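Local structure of ABC transporter substrate-binding protein-branched chain amino acid transport (Streptococcus pneumoniae, 4GNR) at residues I10-G18 with E27-V35; S77-T88 with V100-Q109. The protein binds isoleucine in this structure and probably delivers branched-chain amino acids to an ABC transporter as its substrate-binding protein. All blocks are in the same frame, centred on the assembly; numbering follows the deposited sequence. Where two conformers were deposited one is given.

Contact 1: residues I10-G18 with E27-V35; sequences IGFNFEESG and EQKGAQLAV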
loop_
_atom_site.group_PDB
_atom_site.type_symbol
_atom_site.label_atom_id
_atom_site.label_comp_id
_atom_site.label_asym_id
_atom_site.label_seq_id
_atom_site.Cartn_x
_atom_site.Cartn_y
_atom_site.Cartn_z
ATOM N N ILE A 10 8.131 10.700 17.356
ATOM C CA ILE A 10 7.487 10.338 16.084
ATOM C C ILE A 10 6.307 9.401 16.352
ATOM O O ILE A 10 6.480 8.359 17.019
ATOM C CB ILE A 10 8.477 9.631 15.113
ATOM C CG1 ILE A 10 9.664 10.553 14.811
ATOM C CG2 ILE A 10 7.740 9.201 13.814
ATOM C CD1 ILE A 10 9.265 11.871 14.216
ATOM N N GLY A 11 5.112 9.755 15.852
ATOM C CA GLY A 11 3.976 8.876 16.048
ATOM C C GLY A 11 3.802 7.915 14.881
ATOM O O GLY A 11 4.120 8.263 13.742
ATOM N N PHE A 12 3.331 6.718 15.200
ATOM C CA PHE A 12 2.859 5.774 14.203
ATOM C C PHE A 12 1.320 5.713 14.375
ATOM O O PHE A 12 0.822 5.611 15.515
ATOM C CB PHE A 12 3.378 4.347 14.332
ATOM C CG PHE A 12 4.873 4.139 14.209
ATOM C CD1 PHE A 12 5.735 5.096 13.713
ATOM C CD2 PHE A 12 5.385 2.883 14.522
ATOM C CE1 PHE A 12 7.091 4.825 13.588
ATOM C CE2 PHE A 12 6.723 2.594 14.374
ATOM C CZ PHE A 12 7.588 3.573 13.920
ATOM N N ASN A 13 0.601 5.722 13.257
ATOM C CA ASN A 13 -0.875 5.599 13.255
ATOM C C ASN A 13 -1.176 4.499 12.229
ATOM O O ASN A 13 -1.315 4.793 11.043
ATOM C CB ASN A 13 -1.503 6.922 12.865
ATOM C CG ASN A 13 -3.015 6.897 12.878
ATOM O OD1 ASN A 13 -3.630 5.839 13.004
ATOM N ND2 ASN A 13 -3.632 8.075 12.738
ATOM N N PHE A 14 -1.194 3.248 12.688
ATOM C CA PHE A 14 -1.295 2.122 11.776
ATOM C C PHE A 14 -2.463 1.202 12.080
ATOM O O PHE A 14 -2.875 1.022 13.231
ATOM C CB PHE A 14 0.003 1.271 11.767
ATOM C CG PHE A 14 1.213 1.950 11.165
ATOM C CD1 PHE A 14 1.177 2.500 9.879
ATOM C CD2 PHE A 14 2.447 1.902 11.827
ATOM C CE1 PHE A 14 2.339 3.048 9.309
ATOM C CE2 PHE A 14 3.580 2.433 11.255
ATOM C CZ PHE A 14 3.533 3.011 9.997
ATOM N N GLU A 15 -2.917 0.543 11.018
ATOM C CA GLU A 15 -3.986 -0.470 11.039
ATOM C C GLU A 15 -3.338 -1.778 11.557
ATOM O O GLU A 15 -2.964 -2.660 10.781
ATOM C CB GLU A 15 -4.532 -0.675 9.644
ATOM C CG GLU A 15 -5.213 0.550 8.955
ATOM C CD GLU A 15 -4.320 1.574 8.252
ATOM O OE1 GLU A 15 -3.155 1.771 8.646
ATOM O OE2 GLU A 15 -4.841 2.222 7.318
ATOM N N GLU A 16 -3.177 -1.870 12.870
ATOM C CA GLU A 16 -2.485 -2.995 13.515
ATOM C C GLU A 16 -3.423 -4.140 13.886
ATOM O O GLU A 16 -2.973 -5.248 14.161
ATOM C CB GLU A 16 -1.624 -2.511 14.694
ATOM C CG GLU A 16 -0.506 -1.593 14.216
ATOM C CD GLU A 16 0.208 -0.808 15.297
ATOM O OE1 GLU A 16 -0.141 -0.882 16.491
ATOM O OE2 GLU A 16 1.147 -0.047 14.884
ATOM N N SER A 17 -4.718 -3.849 13.938
ATOM C CA SER A 17 -5.773 -4.834 14.187
ATOM C C SER A 17 -6.932 -4.457 13.259
ATOM O O SER A 17 -6.949 -3.370 12.688
ATOM C CB SER A 17 -6.218 -4.864 15.637
ATOM O OG SER A 17 -6.814 -3.645 16.018
ATOM N N GLY A 18 -7.886 -5.364 13.122
ATOM C CA GLY A 18 -9.036 -5.112 12.270
ATOM C C GLY A 18 -8.849 -5.660 10.855
ATOM O O GLY A 18 -7.905 -6.362 10.553
ATOM N N GLU A 27 3.615 -2.330 7.981
ATOM C CA GLU A 27 4.176 -0.975 8.068
ATOM C C GLU A 27 4.785 -0.713 9.443
ATOM O O GLU A 27 5.850 -0.109 9.546
ATOM C CB GLU A 27 3.154 0.067 7.645
ATOM C CG GLU A 27 2.797 -0.140 6.185
ATOM C CD GLU A 27 2.037 0.962 5.516
ATOM O OE1 GLU A 27 1.859 2.080 5.997
ATOM O OE2 GLU A 27 1.616 0.629 4.327
ATOM N N GLN A 28 4.106 -1.165 10.495
ATOM C CA GLN A 28 4.638 -1.053 11.848
ATOM C C GLN A 28 6.037 -1.712 11.906
ATOM O O GLN A 28 6.990 -1.149 12.450
ATOM C CB GLN A 28 3.670 -1.731 12.827
ATOM C CG GLN A 28 4.138 -1.772 14.263
ATOM C CD GLN A 28 3.233 -2.694 15.090
ATOM O OE1 GLN A 28 2.765 -3.737 14.617
ATOM N NE2 GLN A 28 3.002 -2.321 16.324
ATOM N N LYS A 29 6.126 -2.928 11.367
ATOM C CA LYS A 29 7.406 -3.663 11.400
ATOM C C LYS A 29 8.485 -2.959 10.585
ATOM O O LYS A 29 9.645 -2.861 11.027
ATOM C CB LYS A 29 7.223 -5.108 10.943
ATOM C CG LYS A 29 6.482 -5.965 11.983
ATOM C CD LYS A 29 6.222 -7.391 11.503
ATOM C CE LYS A 29 5.345 -8.180 12.472
ATOM N NZ LYS A 29 4.886 -9.463 11.890
ATOM N N GLY A 30 8.146 -2.514 9.376
ATOM C CA GLY A 30 9.161 -1.835 8.564
ATOM C C GLY A 30 9.606 -0.497 9.183
ATOM O O GLY A 30 10.797 -0.168 9.197
ATOM N N ALA A 31 8.629 0.272 9.675
ATOM C CA ALA A 31 8.921 1.560 10.302
ATOM C C ALA A 31 9.765 1.380 11.566
ATOM O O ALA A 31 10.720 2.117 11.797
ATOM C CB ALA A 31 7.618 2.294 10.598
ATOM N N GLN A 32 9.389 0.412 12.391
ATOM C CA GLN A 32 10.135 0.193 13.639
ATOM C C GLN A 32 11.571 -0.267 13.349
ATOM O O GLN A 32 12.499 0.098 14.080
ATOM C CB GLN A 32 9.414 -0.803 14.545
ATOM C CG GLN A 32 10.060 -0.889 15.931
ATOM C CD GLN A 32 9.908 0.392 16.740
ATOM O OE1 GLN A 32 8.789 0.866 16.952
ATOM N NE2 GLN A 32 11.014 0.924 17.241
ATOM N N LEU A 33 11.752 -1.087 12.303
ATOM C CA LEU A 33 13.103 -1.523 11.923
ATOM C C LEU A 33 13.957 -0.289 11.586
ATOM O O LEU A 33 15.106 -0.179 12.022
ATOM C CB LEU A 33 13.041 -2.481 10.748
ATOM C CG LEU A 33 14.377 -2.999 10.220
ATOM C CD1 LEU A 33 15.114 -3.791 11.294
ATOM C CD2 LEU A 33 14.165 -3.797 8.942
ATOM N N ALA A 34 13.409 0.625 10.788
ATOM C CA ALA A 34 14.137 1.842 10.436
ATOM C C ALA A 34 14.485 2.642 11.703
ATOM O O ALA A 34 15.617 3.115 11.845
ATOM C CB ALA A 34 13.333 2.680 9.464
ATOM N N VAL A 35 13.499 2.841 12.591
ATOM C CA VAL A 35 13.766 3.588 13.826
ATOM C C VAL A 35 14.900 2.935 14.623
ATOM O O VAL A 35 15.809 3.595 15.110
ATOM C CB VAL A 35 12.505 3.729 14.688
ATOM C CG1 VAL A 35 12.871 4.252 16.054
ATOM C CG2 VAL A 35 11.499 4.629 13.991
HETATM O O HOH W 1 0.443 -5.264 14.731
#

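Contact 2: residues S77-T88 with V100-Q109; sequences SAVVGPATSGAT and VPLISPSATQ. With ILE (isoleucine), chain B.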
loop_
_atom_site.group_PDB
_atom_site.type_symbol
_atom_site.label_atom_id
_atom_site.label_comp_id
_atom_site.label_asym_id
_atom_site.label_seq_id
_atom_site.Cartn_x
_atom_site.Cartn_y
_atom_site.Cartn_z
ATOM N N SER A 77 6.209 15.157 16.675
ATOM C CA SER A 77 6.681 16.100 15.639
ATOM C C SER A 77 6.339 15.709 14.207
ATOM O O SER A 77 6.423 16.556 13.308
ATOM C CB SER A 77 8.189 16.301 15.761
ATOM O OG SER A 77 8.512 16.908 17.004
ATOM N N ALA A 78 5.980 14.438 13.998
ATOM C CA ALA A 78 5.610 13.902 12.685
ATOM C C ALA A 78 4.828 12.618 12.926
ATOM O O ALA A 78 5.024 11.985 13.971
ATOM C CB ALA A 78 6.852 13.604 11.854
ATOM N N VAL A 79 3.994 12.238 11.964
ATOM C CA VAL A 79 3.214 11.003 12.051
ATOM C C VAL A 79 3.474 10.177 10.779
ATOM O O VAL A 79 3.473 10.719 9.680
ATOM C CB VAL A 79 1.708 11.290 12.162
ATOM C CG1 VAL A 79 0.884 9.994 12.156
ATOM C CG2 VAL A 79 1.395 12.103 13.429
ATOM N N VAL A 80 3.710 8.877 10.989
ATOM C CA VAL A 80 3.849 7.894 9.901
ATOM C C VAL A 80 2.604 7.001 9.963
ATOM O O VAL A 80 2.287 6.451 11.024
ATOM C CB VAL A 80 5.133 7.087 9.996
ATOM C CG1 VAL A 80 5.278 6.176 8.780
ATOM C CG2 VAL A 80 6.344 7.991 10.126
ATOM N N GLY A 81 1.949 6.821 8.814
ATOM C CA GLY A 81 0.678 6.126 8.739
ATOM C C GLY A 81 -0.462 7.143 8.835
ATOM O O GLY A 81 -0.251 8.263 9.297
ATOM N N PRO A 82 -1.698 6.734 8.497
ATOM C CA PRO A 82 -2.114 5.375 8.166
ATOM C C PRO A 82 -1.632 4.778 6.854
ATOM O O PRO A 82 -1.072 5.459 5.992
ATOM C CB PRO A 82 -3.660 5.479 8.130
ATOM C CG PRO A 82 -3.971 6.667 9.017
ATOM C CD PRO A 82 -2.858 7.617 8.714
ATOM N N ALA A 83 -1.866 3.485 6.732
ATOM C CA ALA A 83 -1.519 2.740 5.525
ATOM C C ALA A 83 -2.542 2.900 4.387
ATOM O O ALA A 83 -2.178 2.869 3.208
ATOM C CB ALA A 83 -1.403 1.241 5.849
ATOM N N THR A 84 -3.814 3.002 4.752
ATOM C CA THR A 84 -4.894 2.948 3.774
ATOM C C THR A 84 -5.523 4.320 3.537
ATOM O O THR A 84 -5.401 5.246 4.353
ATOM C CB THR A 84 -5.939 1.876 4.157
ATOM O OG1 THR A 84 -6.616 2.265 5.356
ATOM C CG2 THR A 84 -5.302 0.493 4.288
ATOM N N SER A 85 -6.224 4.437 2.413
ATOM C CA SER A 85 -6.719 5.736 1.989
ATOM C C SER A 85 -7.832 6.321 2.836
ATOM O O SER A 85 -7.810 7.504 3.136
ATOM C CB SER A 85 -7.112 5.698 0.508
ATOM O OG SER A 85 -5.971 5.622 -0.332
ATOM N N GLY A 86 -8.831 5.528 3.188
ATOM C CA GLY A 86 -9.937 6.067 3.979
ATOM C C GLY A 86 -9.430 6.621 5.306
ATOM O O GLY A 86 -9.773 7.725 5.742
ATOM N N ALA A 87 -8.585 5.836 5.967
ATOM C CA ALA A 87 -8.007 6.224 7.250
ATOM C C ALA A 87 -7.118 7.471 7.095
ATOM O O ALA A 87 -7.171 8.370 7.943
ATOM C CB ALA A 87 -7.257 5.078 7.831
ATOM N N THR A 88 -6.328 7.529 6.028
ATOM C CA THR A 88 -5.453 8.694 5.810
ATOM C C THR A 88 -6.283 9.970 5.603
ATOM O O THR A 88 -5.994 11.014 6.168
ATOM C CB THR A 88 -4.495 8.429 4.629
ATOM O OG1 THR A 88 -3.619 7.350 4.955
ATOM C CG2 THR A 88 -3.622 9.645 4.348
ATOM N N VAL A 100 1.509 19.463 12.065
ATOM C CA VAL A 100 2.376 18.291 12.108
ATOM C C VAL A 100 2.290 17.538 10.775
ATOM O O VAL A 100 1.211 17.159 10.364
ATOM C CB VAL A 100 1.970 17.370 13.295
ATOM C CG1 VAL A 100 2.780 16.082 13.253
ATOM C CG2 VAL A 100 2.159 18.092 14.616
ATOM N N PRO A 101 3.436 17.285 10.117
ATOM C CA PRO A 101 3.362 16.535 8.874
ATOM C C PRO A 101 3.021 15.061 9.135
ATOM O O PRO A 101 3.513 14.442 10.076
ATOM C CB PRO A 101 4.780 16.690 8.289
ATOM C CG PRO A 101 5.662 16.863 9.504
ATOM C CD PRO A 101 4.816 17.652 10.486
ATOM N N LEU A 102 2.229 14.521 8.218
ATOM C CA LEU A 102 1.805 13.134 8.232
ATOM C C LEU A 102 2.184 12.540 6.883
ATOM O O LEU A 102 1.850 13.111 5.830
ATOM C CB LEU A 102 0.304 13.041 8.508
ATOM C CG LEU A 102 -0.272 11.617 8.670
ATOM C CD1 LEU A 102 -1.449 11.613 9.646
ATOM C CD2 LEU A 102 -0.648 10.984 7.350
ATOM N N ILE A 103 2.899 11.412 6.925
ATOM C CA ILE A 103 3.261 10.711 5.709
ATOM C C ILE A 103 2.602 9.342 5.713
ATOM O O ILE A 103 2.805 8.533 6.638
ATOM C CB ILE A 103 4.810 10.608 5.496
ATOM C CG1 ILE A 103 5.117 9.883 4.180
ATOM C CG2 ILE A 103 5.541 9.973 6.681
ATOM C CD1 ILE A 103 6.553 10.087 3.714
ATOM N N SER A 104 1.769 9.089 4.704
ATOM C CA SER A 104 1.246 7.744 4.480
ATOM C C SER A 104 2.181 7.047 3.495
ATOM O O SER A 104 2.371 7.541 2.369
ATOM C CB SER A 104 -0.146 7.712 3.872
ATOM O OG SER A 104 -0.454 6.372 3.510
ATOM N N PRO A 105 2.774 5.918 3.880
ATOM C CA PRO A 105 3.642 5.233 2.924
ATOM C C PRO A 105 2.921 4.712 1.679
ATOM O O PRO A 105 3.549 4.547 0.638
ATOM C CB PRO A 105 4.159 4.019 3.755
ATOM C CG PRO A 105 4.057 4.472 5.201
ATOM C CD PRO A 105 2.772 5.286 5.211
ATOM N N SER A 106 1.603 4.492 1.811
ATOM C CA SER A 106 0.907 3.605 0.873
ATOM C C SER A 106 -0.500 3.974 0.458
ATOM O O SER A 106 -1.106 3.207 -0.295
ATOM C CB SER A 106 0.869 2.201 1.540
ATOM O OG SER A 106 0.348 2.300 2.871
ATOM N N ALA A 107 -1.024 5.125 0.880
ATOM C CA ALA A 107 -2.409 5.517 0.501
ATOM C C ALA A 107 -2.384 5.997 -0.958
ATOM O O ALA A 107 -1.798 7.029 -1.260
ATOM C CB ALA A 107 -2.931 6.582 1.430
ATOM N N THR A 108 -3.071 5.262 -1.829
ATOM C CA THR A 108 -3.034 5.479 -3.272
ATOM C C THR A 108 -4.182 6.301 -3.843
ATOM O O THR A 108 -4.209 6.562 -5.057
ATOM C CB THR A 108 -2.986 4.103 -3.990
ATOM O OG1 THR A 108 -4.095 3.312 -3.535
ATOM C CG2 THR A 108 -1.682 3.356 -3.711
ATOM N N GLN A 109 -5.119 6.757 -3.030
ATOM C CA GLN A 109 -6.265 7.512 -3.561
ATOM C C GLN A 109 -5.839 8.720 -4.364
ATOM O O GLN A 109 -5.026 9.524 -3.933
ATOM C CB GLN A 109 -7.179 7.942 -2.402
ATOM C CG GLN A 109 -8.355 8.843 -2.762
ATOM C CD GLN A 109 -9.187 9.192 -1.520
ATOM O OE1 GLN A 109 -9.568 8.293 -0.762
ATOM N NE2 GLN A 109 -9.499 10.494 -1.330
HETATM N N ILE B . -3.214 1.482 -1.537
HETATM C CA ILE B . -4.276 0.992 -0.614
HETATM C C ILE B . -5.021 2.188 -0.031
HETATM O O ILE B . -5.971 1.971 0.749
HETATM C CB ILE B . -3.772 -0.089 0.389
HETATM C CG1 ILE B . -2.477 0.332 1.044
HETATM C CG2 ILE B . -3.545 -1.572 -0.245
HETATM C CD1 ILE B . -2.012 -0.658 2.089
HETATM O OXT ILE B . -4.665 3.328 -0.396
#

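Contact 1: residues I10-G18 with E27-V35
Phe12 and Phe14, alternate residues of strand 10-14, both turn their rings onto helix 27-35, which runs nearly antiparallel to the strand at 165°, the axes 9.7 Å apart at their closest. The apolar core centres on Ala31. Its CB lies 3.6 Å from CZ of Phe12, meeting that ring obliquely, and it also sits at the edge of the Phe14 ring, near CE2. Val35 comes to the Phe12 ring edge, where CG2 is 4.1 Å from CZ.

One face of Phe14 takes a CH-pi contact: Glu27 CB stands 3.9 Å from the ring centroid, with the backbone N of Gln28 over the same face, both displaced toward the rim. The Glu27 carboxylate, almost perpendicular to the ring, brings OE1 to 3.5 Å from Phe14 CE1, while OE2 probably hydrogen-bonds to Ser106 OG.

At the more exposed end, polar groups stack without bonding directly. Gln28, extended with CG anti to the backbone N (chi1 176°), lays its amide against the Glu16 carboxylate, the planes 20° apart; Glu16 OE2 is 3.3 Å from Gln28 NE2 at a poor angle. That NE2 bonds instead to Asp53. Strand and helix thus meet through ring packing and an unbonded polar stack, and the polar link across is one water, donating to Gln28 OE1 (2.8 Å) and weakly to Glu16 O.

Contact 2: residues S77-T88 with V100-Q109
Two neighbouring parallel strands, 78-80 and 102-104, meet here inside the five-stranded parallel sheet, and the loops beyond their C-terminal ends bind the isoleucine. The backbones are joined by three hydrogen bonds of 2.9 Å: Val79 N to Pro101 O, Ile103 N to Val79 O, and Gly81 N to Ile103 O. Val79 and Leu102 share one face of the sheet, CG1 of the valine 3.8 Å from CD1 of the leucine. On the other face, Val80 and Ile103 lie side by side, their CG2 methyls in contact.

Past the strands, hydroxyls take over. With OG anti to its own backbone N (chi1 171°), Ser104 donates to Pro82 O at 2.7 Å, in the carbonyl plane, just after the cis peptide bond that precedes Pro82. The same OG accepts from the N atoms of Ser106 and Ala107, an ST turn and an ST motif respectively, at the start of the loop 105-109. Ser106 OG lies 2.6 Å from Ala83 O, but its proton has a second acceptor within reach.

Ser85, at the start of helix 85-97, binds the ligand carboxylate twice: N to O, and OG to OXT at 2.6 Å. Its OG also accepts from Gln109 N, which helps fix the hydroxyl. Thr108 N adds a nearly straight bond (166°) to OXT, while the ligand ammonium donates to Ser106 O and to Thr108 OG1, itself also bonded to Asp126. Ser85 at a helix N-terminus, together with the loop after the next strand of this beta-alpha-beta unit, forms one side of the amino-acid site at the C-terminal edge of a parallel sheet, as in the periplasmic binding protein fold.

Contacts 1 and 2 belong to the same lobe and the same sheet, where strands 7-14 and 78-80 are neighbours; their centres are 11 Å apart. Two glutamates of contact 1 reach the loops of contact 2: Glu15 OE2 is 2.6 Å from Thr84 OG1, and Glu27 OE2 is 2.6 Å from Ser106 OG, both probable hydrogen bonds. Glu15 OE1 also accepts from Ala83 N. Glu27 packs its OE1 3.4 Å from Ala83 CB, and its side chain passes about 4 Å from the isoleucine at the nearest atoms. Glu15 and Glu27 thus probably steady the loops that hold the ligand, while Tyr205 and Asp229 add further hydrogen bonds to the isoleucine.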